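Local coordinates for hypothetical protein TM1010 (Thermotoga maritima, PDB 2F4P) that is of unknown function but has the cupin fold, a small beta barrel of antiparallel strands, and is found as an assembly of two copies, at residues G58-W63 with E138-A143; G79-Q82 with A88-L91; H105-A110 with L115-I120; Q49-V54 with G68-I73; S26-G31 with A129-S134. All blocks are in the same frame, centred on the assembly; numbering follows the deposited sequence. Where two conformers were deposited one is given.

Contact 1 of 5, residues G58-W63 with E138-A143; sequences GARTHW and EEYRKA
Glu-139 OE1 takes the indole N-H of Trp-63, with NE1 and OE1 3.0 Å apart and the bond nearly straight at 166°. The oxygen lies almost in the indole plane, at the edge of the ring, whereas the donor comes to the carboxylate from above its plane; the two flat groups therefore stand steeply to each other. The next residue of the helix, Tyr-140, carries the larger share of the contact. With CG anti to the backbone N (chi1 -177°), its ring is laid against the guanidinium of Arg-60, planes only 8° apart and centres 4.3 Å apart. This is an off-centre cation-pi stack: Arg-60 NH1 sits 3.4 Å from Tyr-140 CG, and Arg-60 CZ rests 3.7 Å from Tyr-140 CB, over the root of the side chain and not over the ring centre. In the cupin fold of this protein the helix 137-144 follows the barrel strands, and here it is fastened to strand 60-65 and the turn before it. Arg-60 NH1 donates to Gly-58 O at 3.0 Å, and NH2 to Val-135 O, so both terminal nitrogens of the guanidinium are bonded while it lies on the ring. Gly-58 O hangs over the same face of the tyrosine, near its rim. At the far end of that ring, Gly-58 CA comes within 3.4 Å of Tyr-140 OH, whose hydrogen-bonding partner is Ala-109 O on the neighbouring strand 105-109. The indole of Trp-63 also meets Trp-106 edge-to-face and has a cation-pi contact with Arg-84.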
# COMPACT_ATOMS: atom_id res chain seq x y z
N GLY A 58 22.85 -0.04 -3.49
CA GLY A 58 23.54 1.23 -3.48
C GLY A 58 22.67 2.41 -3.90
O GLY A 58 23.06 3.55 -3.74
N ALA A 59 21.51 2.14 -4.49
CA ALA A 59 20.67 3.22 -5.00
C ALA A 59 19.77 3.74 -3.89
O ALA A 59 19.39 3.01 -2.96
CB ALA A 59 19.85 2.76 -6.19
N ARG A 60 19.44 5.03 -3.99
CA ARG A 60 18.64 5.69 -2.97
C ARG A 60 18.11 7.02 -3.44
O ARG A 60 18.64 7.64 -4.37
CB ARG A 60 19.47 5.92 -1.71
CG ARG A 60 20.55 7.00 -1.79
CD ARG A 60 21.88 6.43 -1.99
NE ARG A 60 22.98 7.41 -1.99
CZ ARG A 60 24.25 7.08 -2.23
NH1 ARG A 60 24.58 5.83 -2.51
NH2 ARG A 60 25.19 8.01 -2.22
N THR A 61 17.10 7.50 -2.74
CA THR A 61 16.57 8.79 -3.01
C THR A 61 17.58 9.85 -2.59
O THR A 61 18.47 9.61 -1.74
CB THR A 61 15.23 9.04 -2.22
OG1 THR A 61 15.52 9.16 -0.81
CG2 THR A 61 14.26 7.92 -2.41
N HIS A 62 17.43 11.03 -3.16
CA HIS A 62 17.99 12.24 -2.55
C HIS A 62 17.29 12.50 -1.21
O HIS A 62 16.22 11.92 -0.91
CB HIS A 62 17.79 13.42 -3.48
CG HIS A 62 18.59 13.33 -4.74
ND1 HIS A 62 18.61 14.33 -5.69
CD2 HIS A 62 19.41 12.35 -5.21
CE1 HIS A 62 19.41 13.98 -6.68
NE2 HIS A 62 19.90 12.78 -6.42
N TRP A 63 17.85 13.41 -0.42
CA TRP A 63 17.09 13.96 0.72
C TRP A 63 15.84 14.68 0.21
O TRP A 63 15.90 15.43 -0.77
CB TRP A 63 17.94 14.94 1.51
CG TRP A 63 19.13 14.38 2.21
CD1 TRP A 63 20.42 14.40 1.77
CD2 TRP A 63 19.16 13.72 3.50
NE1 TRP A 63 21.24 13.83 2.69
CE2 TRP A 63 20.49 13.38 3.75
CE3 TRP A 63 18.17 13.36 4.43
CZ2 TRP A 63 20.89 12.73 4.93
CZ3 TRP A 63 18.58 12.72 5.61
CH2 TRP A 63 19.91 12.43 5.85
N GLU A 138 29.76 9.64 1.54
CA GLU A 138 30.12 9.62 2.96
C GLU A 138 28.89 9.42 3.84
O GLU A 138 28.91 8.59 4.76
CB GLU A 138 30.86 10.90 3.36
N GLU A 139 27.82 10.18 3.57
CA GLU A 139 26.58 9.99 4.32
C GLU A 139 26.13 8.54 4.15
O GLU A 139 25.81 7.88 5.14
CB GLU A 139 25.49 11.00 3.90
CG GLU A 139 25.78 12.42 4.40
CD GLU A 139 24.82 13.48 3.85
OE1 GLU A 139 24.21 13.26 2.80
OE2 GLU A 139 24.70 14.57 4.47
N TYR A 140 26.16 8.02 2.92
CA TYR A 140 25.63 6.66 2.66
C TYR A 140 26.51 5.60 3.32
O TYR A 140 26.02 4.71 4.01
CB TYR A 140 25.46 6.40 1.16
CG TYR A 140 24.87 5.04 0.81
CD1 TYR A 140 23.50 4.79 0.97
CD2 TYR A 140 25.68 4.02 0.33
CE1 TYR A 140 22.96 3.56 0.66
CE2 TYR A 140 25.15 2.79 0.01
CZ TYR A 140 23.79 2.56 0.18
OH TYR A 140 23.29 1.33 -0.14
N ARG A 141 27.82 5.72 3.13
CA ARG A 141 28.76 4.78 3.74
C ARG A 141 28.57 4.78 5.26
O ARG A 141 28.42 3.72 5.87
CB ARG A 141 30.19 5.18 3.37
CG ARG A 141 31.28 4.23 3.87
CD ARG A 141 32.66 4.76 3.49
NE ARG A 141 32.75 6.21 3.63
CZ ARG A 141 32.86 6.87 4.79
NH1 ARG A 141 32.91 6.21 5.95
NH2 ARG A 141 32.93 8.20 4.79
N LYS A 142 28.53 5.97 5.87
CA LYS A 142 28.41 6.04 7.33
C LYS A 142 27.09 5.45 7.81
O LYS A 142 27.04 4.80 8.84
CB LYS A 142 28.56 7.46 7.86
CG LYS A 142 29.96 7.98 7.87
CD LYS A 142 30.00 9.39 8.44
N ALA A 143 26.03 5.69 7.04
CA ALA A 143 24.73 5.12 7.33
C ALA A 143 24.68 3.61 7.20
O ALA A 143 23.98 2.96 7.98
CB ALA A 143 23.65 5.77 6.44

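Contact 2 of 5, residues G79-Q82 with A88-L91; sequences GFYQ and ARIL. With EDO (1,2-ethanediol), chain G.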
# COMPACT_ATOMS: atom_id res chain seq x y z
N GLY A 79 17.05 -2.59 2.99
CA GLY A 79 17.36 -1.20 2.77
C GLY A 79 17.55 -0.41 4.02
O GLY A 79 17.67 -0.95 5.11
N PHE A 80 17.54 0.90 3.84
CA PHE A 80 17.77 1.86 4.89
C PHE A 80 16.82 3.03 4.75
O PHE A 80 16.49 3.43 3.63
CB PHE A 80 19.20 2.39 4.85
CG PHE A 80 20.19 1.38 5.24
CD1 PHE A 80 20.64 0.44 4.31
CD2 PHE A 80 20.66 1.31 6.53
CE1 PHE A 80 21.57 -0.53 4.69
CE2 PHE A 80 21.57 0.36 6.90
CZ PHE A 80 22.04 -0.57 5.98
N TYR A 81 16.41 3.54 5.91
CA TYR A 81 15.65 4.77 6.04
C TYR A 81 16.39 5.67 7.05
O TYR A 81 16.80 5.22 8.09
CB TYR A 81 14.24 4.47 6.54
CG TYR A 81 13.44 5.68 7.01
CD1 TYR A 81 12.94 6.61 6.10
CD2 TYR A 81 13.21 5.90 8.37
CE1 TYR A 81 12.20 7.69 6.52
CE2 TYR A 81 12.47 7.01 8.79
CZ TYR A 81 11.97 7.90 7.87
OH TYR A 81 11.23 8.99 8.27
N GLN A 82 16.55 6.94 6.71
CA GLN A 82 17.22 7.87 7.60
C GLN A 82 16.58 9.24 7.56
O GLN A 82 16.42 9.81 6.48
CB GLN A 82 18.68 8.00 7.24
CG GLN A 82 19.45 8.97 8.19
CD GLN A 82 20.95 8.86 8.03
OE1 GLN A 82 21.49 9.01 6.92
NE2 GLN A 82 21.65 8.63 9.14
N ALA A 88 20.37 5.93 10.97
CA ALA A 88 19.60 5.19 9.99
C ALA A 88 18.93 3.94 10.58
O ALA A 88 19.43 3.33 11.52
CB ALA A 88 20.48 4.81 8.85
N ARG A 89 17.78 3.60 10.01
CA ARG A 89 16.98 2.42 10.35
C ARG A 89 17.14 1.39 9.22
O ARG A 89 16.99 1.72 8.04
CB ARG A 89 15.50 2.85 10.49
CG ARG A 89 14.46 1.71 10.53
CD ARG A 89 13.02 2.24 10.72
NE ARG A 89 12.05 1.16 10.61
CZ ARG A 89 10.72 1.30 10.70
NH1 ARG A 89 10.16 2.49 10.88
NH2 ARG A 89 9.94 0.23 10.58
N ILE A 90 17.42 0.14 9.57
CA ILE A 90 17.54 -0.94 8.60
C ILE A 90 16.14 -1.46 8.29
O ILE A 90 15.34 -1.64 9.20
CB ILE A 90 18.42 -2.10 9.14
CG1 ILE A 90 19.82 -1.58 9.47
CG2 ILE A 90 18.50 -3.22 8.13
CD1 ILE A 90 20.61 -2.48 10.45
N LEU A 91 15.86 -1.66 7.01
CA LEU A 91 14.57 -2.13 6.54
C LEU A 91 14.68 -3.54 5.97
O LEU A 91 15.63 -3.85 5.24
CB LEU A 91 14.06 -1.21 5.43
CG LEU A 91 13.97 0.29 5.72
CD1 LEU A 91 13.53 1.01 4.44
CD2 LEU A 91 13.04 0.58 6.89
C1 EDO G . 23.88 6.38 10.19
O1 EDO G . 23.08 5.76 11.18
C2 EDO G . 24.40 7.74 10.60
O2 EDO G . 24.72 8.42 9.39
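Tyr-81 and Arg-89 form a hydrogen-bonded antiparallel pair in which each backbone serves the other: Arg-89 N to Tyr-81 O is 2.7 Å, Tyr-81 N to Arg-89 O is 2.9 Å. Gly-79 and Leu-91 repeat the pattern two residues on, with Leu-91 N 2.7 Å from Gly-79 O and Gly-79 N 2.9 Å from Leu-91 O. Phe-80 and Ile-90 make the non-hydrogen-bonded pair between them, as expected for the two arms of a beta hairpin.

The buried part lies on the face that holds Tyr-81 and Leu-91. Leu-91, with CG beside its backbone N (chi1 -54°), lays its methyls against the CB of Tyr-81 and the backbone of Phe-80, and its CB and CG pack on Gly-79. On the same face, exposed Arg-89 runs out extended, its NH2 bonded to Val-96 O. On the other face Phe-80 and Ile-90 point the same way, side by side, Phe-80 CE2 touching Ile-90 CG1 at 3.7 Å; Phe-80 is buried, but Ile-90 is exposed. At the turn end, a 1,2-ethanediol molecule bridges the arms, taking the N-H of Ala-88 on O1 at 2.7 Å and that of Gln-82 NE2 on O2 at 3.1 Å; Gln-82 NE2 also bonds Lys-86 O, and its OE1 takes the indole N-H of Trp-106.

Strand 78-83 joins strand 105-109 through backbone bonds of Phe-80 and Gln-82, Tyr-81 and Leu-91 pack on strand 96-99, and Phe-80, Gln-82 and Ala-88 lean on helix 137-144.

Contact 3 of 5, residues H105-A110 with L115-I120; sequences HWHGAA and LVHIGI
Strands 105-109 and 115-120 run roughly antiparallel, their directions 130° apart, but their axes come no nearer than 6.8 Å, too far for a backbone pair, and side chains fill the gap. The backbones draw closest at Ala-109 and Leu-115, whose CA atoms are 4.7 Å apart; Leu-115 CB packs on Ala-109 CB at 4.1 Å. The leucine sends CD2 inward to the carbonyl of Gly-108, 3.4 Å from its O.

Deeper in, His-107 and His-117 cross at about a right angle, rings tilted by 67°. Both side chains leave their strands toward each other, and with CG between the backbone N and the carbonyl carbon (chi1 47° and 77°) the His-107 ring brings its edge to His-117 NE2, 3.2 Å from His-107 CE1. His-117 ND1 donates to Ile-118 O at 2.9 Å, in the plane of its own ring but from above the carbonyl plane, which helps to set the ring's rotation. His-107 NE2 is hydrogen-bonded to an unknown ligand, consistent with a pocket inside the barrel.

The pair thus spans the interior between two sheets: strand 105-109 lies between 60-65 and 78-83, strand 115-121 between 49-55 and 70-75, and Leu-72 of the last touches both histidines.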
# COMPACT_ATOMS: atom_id res chain seq x y z
N HIS A 105 14.23 13.25 4.85
CA HIS A 105 14.70 11.86 4.98
C HIS A 105 15.18 11.35 3.61
O HIS A 105 15.00 12.01 2.58
CB HIS A 105 13.56 10.98 5.46
CG HIS A 105 12.50 10.83 4.42
ND1 HIS A 105 11.54 11.81 4.21
CD2 HIS A 105 12.32 9.91 3.45
CE1 HIS A 105 10.78 11.46 3.19
NE2 HIS A 105 11.24 10.32 2.71
N TRP A 106 15.85 10.22 3.63
CA TRP A 106 16.06 9.46 2.39
C TRP A 106 15.77 8.01 2.69
O TRP A 106 15.77 7.60 3.86
CB TRP A 106 17.48 9.63 1.85
CG TRP A 106 18.56 9.10 2.75
CD1 TRP A 106 19.18 9.79 3.74
CD2 TRP A 106 19.16 7.79 2.74
NE1 TRP A 106 20.13 9.00 4.34
CE2 TRP A 106 20.14 7.77 3.75
CE3 TRP A 106 18.99 6.65 1.93
CZ2 TRP A 106 20.94 6.64 4.01
CZ3 TRP A 106 19.78 5.52 2.19
CH2 TRP A 106 20.75 5.53 3.21
N HIS A 107 15.52 7.25 1.63
CA HIS A 107 15.49 5.79 1.77
C HIS A 107 16.13 5.15 0.56
O HIS A 107 16.27 5.76 -0.50
CB HIS A 107 14.05 5.26 1.99
CG HIS A 107 13.01 5.81 1.06
ND1 HIS A 107 12.47 5.08 0.02
CD2 HIS A 107 12.39 7.01 1.03
CE1 HIS A 107 11.59 5.81 -0.62
NE2 HIS A 107 11.53 7.00 -0.05
N GLY A 108 16.49 3.89 0.70
CA GLY A 108 17.10 3.20 -0.42
C GLY A 108 17.62 1.85 -0.07
O GLY A 108 17.41 1.35 1.02
N ALA A 109 18.36 1.27 -1.01
CA ALA A 109 18.79 -0.10 -0.85
C ALA A 109 20.02 -0.16 0.01
O ALA A 109 20.74 0.84 0.21
CB ALA A 109 19.08 -0.71 -2.19
N ALA A 110 20.29 -1.36 0.50
CA ALA A 110 21.58 -1.69 1.08
C ALA A 110 22.68 -1.69 0.01
O ALA A 110 22.40 -1.75 -1.19
CB ALA A 110 21.49 -3.08 1.75
N LEU A 115 16.28 -3.24 -2.59
CA LEU A 115 15.11 -2.96 -1.75
C LEU A 115 13.91 -2.75 -2.66
O LEU A 115 14.01 -2.04 -3.67
CB LEU A 115 15.31 -1.72 -0.88
CG LEU A 115 14.09 -1.24 -0.07
CD1 LEU A 115 13.84 -2.13 1.12
CD2 LEU A 115 14.28 0.20 0.34
N VAL A 116 12.81 -3.40 -2.33
CA VAL A 116 11.54 -3.21 -3.02
C VAL A 116 10.52 -2.82 -1.98
O VAL A 116 10.39 -3.48 -0.93
CB VAL A 116 11.05 -4.48 -3.73
CG1 VAL A 116 9.77 -4.19 -4.56
CG2 VAL A 116 12.18 -5.07 -4.59
N HIS A 117 9.77 -1.76 -2.28
CA HIS A 117 8.73 -1.35 -1.38
C HIS A 117 7.57 -0.66 -2.11
O HIS A 117 7.74 -0.12 -3.21
CB HIS A 117 9.31 -0.46 -0.26
CG HIS A 117 9.60 0.94 -0.67
ND1 HIS A 117 8.63 1.91 -0.77
CD2 HIS A 117 10.77 1.55 -0.99
CE1 HIS A 117 9.18 3.04 -1.17
NE2 HIS A 117 10.48 2.85 -1.29
N ILE A 118 6.40 -0.71 -1.47
CA ILE A 118 5.27 0.11 -1.82
C ILE A 118 5.43 1.43 -1.08
O ILE A 118 5.88 1.46 0.07
CB ILE A 118 3.93 -0.57 -1.44
CG1 ILE A 118 3.72 -1.85 -2.28
CG2 ILE A 118 2.73 0.38 -1.64
CD1 ILE A 118 2.84 -2.88 -1.63
N GLY A 119 5.16 2.53 -1.77
CA GLY A 119 5.13 3.84 -1.12
C GLY A 119 3.75 4.45 -1.23
O GLY A 119 3.11 4.31 -2.28
N ILE A 120 3.29 5.09 -0.15
CA ILE A 120 2.01 5.78 -0.14
C ILE A 120 2.29 7.24 0.21
O ILE A 120 2.80 7.52 1.30
CB ILE A 120 1.07 5.17 0.90
CG1 ILE A 120 0.94 3.67 0.69
CG2 ILE A 120 -0.30 5.82 0.82
CD1 ILE A 120 0.25 2.93 1.79

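Contact 4 of 5, residues Q49-V54 with G68-I73; sequences QVYDVV and GGQILI
Tyr-51 and Gln-70 are joined by one polar link, Gln-70 NE2 donating to Tyr-51 OH at 2.7 Å. The bond is short but bent, 140° at the hydrogen, and the hydroxyl is tilted out of the amide plane. Tyr-51 was modelled in two conformers, so the bond is certain for no more than the one described here. Other hydrogen bonds surround it: Tyr-51 OH has Ser-121 OG as its stronger partner, Gln-70 OE1 takes a weak bond from His-105 NE2, and Gln-70 NE2 also donates to an unknown ligand.

Van der Waals contact adds little. The amide nitrogen comes in at the edge of the phenol ring, near its plane, with Gln-70 NE2 3.7 Å from Tyr-51 CZ; the amide is turned 62° from the ring. The glutamine gets there by a fully stretched chain (chi1 179°), which carries its amide across to the tyrosine hydroxyl, and Gln-70 CG stays 3.9 Å from Tyr-51 OH.

Backbone bonds do not join the two strands directly, because strand 115-121 runs between 49-55 and 70-75 in the sheet. The sheet also serves the dimer, where Val-50 packs on Ile-73 of the second subunit. A tyrosine and a glutamine meeting across an intervening strand, the glutamine also bonded to an unknown ligand, are consistent with the lining of a cupin barrel's interior.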
# COMPACT_ATOMS: atom_id res chain seq x y z
N GLN A 49 -1.35 9.07 -3.35
CA GLN A 49 -0.74 8.36 -4.46
C GLN A 49 -0.03 7.14 -3.92
O GLN A 49 0.37 7.12 -2.76
CB GLN A 49 0.22 9.27 -5.19
CG GLN A 49 -0.49 10.29 -6.00
CD GLN A 49 0.46 11.18 -6.74
OE1 GLN A 49 1.50 11.58 -6.20
NE2 GLN A 49 0.12 11.50 -7.98
N VAL A 50 0.05 6.10 -4.75
CA VAL A 50 0.67 4.83 -4.37
C VAL A 50 1.60 4.38 -5.51
O VAL A 50 1.27 4.50 -6.71
CB VAL A 50 -0.39 3.73 -4.08
CG1 VAL A 50 0.26 2.47 -3.56
CG2 VAL A 50 -1.44 4.22 -3.08
N TYR A 51 2.78 3.91 -5.13
CA TYR A 51 3.77 3.47 -6.11
C TYR A 51 4.53 2.29 -5.57
O TYR A 51 4.50 1.99 -4.39
CB TYR A 51 4.71 4.62 -6.49
CG TYR A 51 4.90 5.56 -5.35
CD1 TYR A 51 3.98 6.59 -5.10
CD2 TYR A 51 5.97 5.41 -4.49
CE1 TYR A 51 4.13 7.42 -4.02
CE2 TYR A 51 6.14 6.25 -3.41
CZ TYR A 51 5.22 7.25 -3.18
OH TYR A 51 5.42 8.05 -2.09
N ASP A 52 5.18 1.59 -6.49
CA ASP A 52 5.99 0.42 -6.19
C ASP A 52 7.36 0.74 -6.72
O ASP A 52 7.48 1.15 -7.89
CB ASP A 52 5.42 -0.80 -6.91
CG ASP A 52 5.94 -2.11 -6.35
OD1 ASP A 52 6.19 -2.21 -5.13
OD2 ASP A 52 6.09 -3.06 -7.13
N VAL A 53 8.39 0.60 -5.88
CA VAL A 53 9.76 1.04 -6.20
C VAL A 53 10.77 -0.10 -6.01
O VAL A 53 10.73 -0.80 -4.99
CB VAL A 53 10.22 2.21 -5.29
CG1 VAL A 53 11.50 2.92 -5.87
CG2 VAL A 53 9.10 3.20 -5.05
N VAL A 54 11.68 -0.27 -6.96
CA VAL A 54 12.85 -1.13 -6.78
C VAL A 54 14.10 -0.27 -6.80
O VAL A 54 14.32 0.47 -7.76
CB VAL A 54 13.01 -2.18 -7.90
CG1 VAL A 54 14.20 -3.11 -7.60
CG2 VAL A 54 11.72 -2.96 -8.09
N GLY A 68 2.57 16.16 3.12
CA GLY A 68 1.51 15.33 3.63
C GLY A 68 1.95 14.06 4.31
O GLY A 68 1.12 13.32 4.84
N GLY A 69 3.24 13.77 4.28
CA GLY A 69 3.72 12.53 4.88
C GLY A 69 3.80 11.40 3.85
O GLY A 69 3.40 11.53 2.66
N GLN A 70 4.34 10.28 4.31
CA GLN A 70 4.54 9.12 3.44
C GLN A 70 4.58 7.86 4.30
O GLN A 70 5.01 7.91 5.46
CB GLN A 70 5.86 9.34 2.64
CG GLN A 70 6.27 8.21 1.68
CD GLN A 70 7.55 8.57 0.85
OE1 GLN A 70 8.55 9.13 1.37
NE2 GLN A 70 7.49 8.27 -0.44
N ILE A 71 4.11 6.74 3.73
CA ILE A 71 4.16 5.44 4.37
C ILE A 71 4.91 4.50 3.42
O ILE A 71 4.58 4.43 2.23
CB ILE A 71 2.73 4.90 4.63
CG1 ILE A 71 2.01 5.75 5.69
CG2 ILE A 71 2.78 3.41 5.09
CD1 ILE A 71 0.50 5.61 5.62
N LEU A 72 5.91 3.79 3.93
CA LEU A 72 6.62 2.76 3.15
C LEU A 72 6.27 1.39 3.69
O LEU A 72 6.18 1.19 4.91
CB LEU A 72 8.13 2.92 3.24
CG LEU A 72 8.72 4.31 3.06
CD1 LEU A 72 10.24 4.21 3.09
CD2 LEU A 72 8.26 4.94 1.77
N ILE A 73 6.07 0.44 2.77
CA ILE A 73 5.79 -0.94 3.10
C ILE A 73 6.77 -1.79 2.32
O ILE A 73 6.68 -1.85 1.09
CB ILE A 73 4.35 -1.33 2.72
CG1 ILE A 73 3.34 -0.40 3.40
CG2 ILE A 73 4.11 -2.76 3.09
CD1 ILE A 73 1.91 -0.59 2.90

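Contact 5 of 5, residues S26-G31 with A129-S134; sequences SDFFTG and AEWLGS
This is a surface contact between two short edge pieces, strands 29-30 and 130-131, each of which pairs antiparallel with strand 60-65; the touching parts run almost the same way, and an aromatic pair, Phe-28 with Trp-131, joins them. Phe-28 presents its CB to the indole in a CH-pi contact, 3.8 Å from CB to the centroid of the Trp-131 six-membered ring and nearly on the ring normal. Its own ring is set over the five-membered part, with Phe-28 CD1 3.5 Å from Trp-131 CD2, while the planes stand 48° apart, an oblique pair. CB already faces the indole; CG beside the backbone N (chi1 -46°) then brings CD1 over the same face, and the Phe-28 carbonyl O adds a touch at 3.4 Å from Trp-131 CZ3. Trp-131 also stacks on His-64 and lies near a bound unknown ligand.

Polar atoms are joined through water. One water lies 2.6 Å from Thr-30 OG1 and 2.9 Å from Ser-134 OG; the hydroxyls themselves are 4.2 Å apart. A second water donates to Asp-27 O, but its modelled approach to Leu-132 O is too short to trust.

No direct hydrogen bond crosses between the segments, which suggests that, apart from their shared pairing with strand 60-65, the two pieces are held together mainly by packing on the indole face and by a water between the hydroxyls of Thr-30 and Ser-134.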
# COMPACT_ATOMS: atom_id res chain seq x y z
N SER A 26 17.80 11.00 -12.35
CA SER A 26 18.94 11.45 -11.54
C SER A 26 18.65 12.76 -10.81
O SER A 26 19.41 13.12 -9.91
CB SER A 26 20.18 11.62 -12.40
OG SER A 26 19.92 12.52 -13.46
N ASP A 27 17.58 13.47 -11.19
CA ASP A 27 17.09 14.64 -10.44
C ASP A 27 16.70 14.28 -9.01
O ASP A 27 16.79 15.11 -8.12
CB ASP A 27 15.83 15.23 -11.09
CG ASP A 27 16.10 16.01 -12.38
OD1 ASP A 27 17.26 16.07 -12.87
OD2 ASP A 27 15.10 16.55 -12.90
N PHE A 28 16.22 13.05 -8.81
CA PHE A 28 15.65 12.66 -7.52
C PHE A 28 16.31 11.45 -6.87
O PHE A 28 16.06 11.19 -5.69
CB PHE A 28 14.17 12.31 -7.69
CG PHE A 28 13.41 13.32 -8.49
CD1 PHE A 28 13.23 14.61 -8.01
CD2 PHE A 28 12.91 12.99 -9.74
CE1 PHE A 28 12.54 15.55 -8.74
CE2 PHE A 28 12.22 13.93 -10.49
CZ PHE A 28 12.03 15.21 -9.98
N PHE A 29 17.07 10.68 -7.65
CA PHE A 29 17.65 9.41 -7.21
C PHE A 29 19.13 9.33 -7.52
O PHE A 29 19.58 9.87 -8.51
CB PHE A 29 16.97 8.22 -7.90
CG PHE A 29 15.49 8.14 -7.68
CD1 PHE A 29 14.99 7.58 -6.52
CD2 PHE A 29 14.59 8.62 -8.64
CE1 PHE A 29 13.63 7.50 -6.31
CE2 PHE A 29 13.21 8.54 -8.42
CZ PHE A 29 12.74 7.98 -7.25
N THR A 30 19.86 8.62 -6.67
CA THR A 30 21.23 8.21 -6.90
C THR A 30 21.21 6.74 -7.24
O THR A 30 20.60 5.92 -6.55
CB THR A 30 22.07 8.40 -5.61
OG1 THR A 30 22.07 9.78 -5.23
CG2 THR A 30 23.49 7.90 -5.78
N GLY A 31 21.87 6.38 -8.34
CA GLY A 31 21.88 5.00 -8.79
C GLY A 31 20.63 4.56 -9.56
O GLY A 31 19.84 5.38 -10.03
N ALA A 129 6.32 16.70 -3.19
CA ALA A 129 7.56 16.47 -2.48
C ALA A 129 8.49 17.63 -2.69
O ALA A 129 8.50 18.26 -3.77
CB ALA A 129 8.20 15.20 -2.96
N GLU A 130 9.26 17.94 -1.66
CA GLU A 130 10.29 18.92 -1.77
C GLU A 130 11.62 18.18 -1.80
O GLU A 130 11.99 17.51 -0.83
CB GLU A 130 10.23 19.83 -0.58
CG GLU A 130 11.31 20.77 -0.51
CD GLU A 130 10.92 21.96 0.35
OE1 GLU A 130 9.92 21.89 1.12
OE2 GLU A 130 11.61 22.96 0.21
N TRP A 131 12.32 18.33 -2.91
CA TRP A 131 13.56 17.62 -3.17
C TRP A 131 14.76 18.49 -2.84
O TRP A 131 14.85 19.65 -3.26
CB TRP A 131 13.60 17.09 -4.62
CG TRP A 131 12.61 16.03 -4.87
CD1 TRP A 131 11.38 16.17 -5.44
CD2 TRP A 131 12.74 14.64 -4.58
NE1 TRP A 131 10.73 14.97 -5.49
CE2 TRP A 131 11.56 14.01 -4.98
CE3 TRP A 131 13.76 13.86 -4.02
CZ2 TRP A 131 11.35 12.64 -4.82
CZ3 TRP A 131 13.56 12.52 -3.86
CH2 TRP A 131 12.36 11.92 -4.26
N LEU A 132 15.67 17.93 -2.05
CA LEU A 132 16.86 18.62 -1.58
C LEU A 132 18.12 17.96 -2.20
O LEU A 132 18.07 17.46 -3.33
CB LEU A 132 16.86 18.64 -0.05
CG LEU A 132 15.52 19.13 0.53
CD1 LEU A 132 15.39 18.91 2.02
CD2 LEU A 132 15.27 20.60 0.21
N GLY A 133 19.24 17.92 -1.47
CA GLY A 133 20.48 17.39 -2.01
C GLY A 133 20.58 15.88 -2.06
O GLY A 133 19.83 15.16 -1.42
N SER A 134 21.55 15.40 -2.84
CA SER A 134 21.92 14.00 -2.85
C SER A 134 22.39 13.55 -1.49
O SER A 134 22.90 14.36 -0.70
CB SER A 134 23.08 13.79 -3.84
OG SER A 134 22.58 13.92 -5.13
O HOH W 1 17.08 16.49 -5.35
O HOH W 2 23.51 11.54 -6.46

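Contacts 1 and 3 are buried, contacts 2 and 4 partly so, and contact 5 lies at the surface. Strand 60-65 is shared ground: contact 1 is built on it, and both strands of contact 5 pair with it. Contacts 1 and 3 meet through Tyr-140 and Ala-109, contacts 2 and 3 through paired strands 78-83 and 105-109, and contacts 3 and 4 through strand 115-121, whose sheet also faces the second subunit. Chemistry follows place: backbone pairing in the hairpin of contact 2, charge and ring stacking where the helix meets the barrel in contact 1, polar side chains around an unknown ligand in contacts 3 and 4, and aromatic packing with water in contact 5.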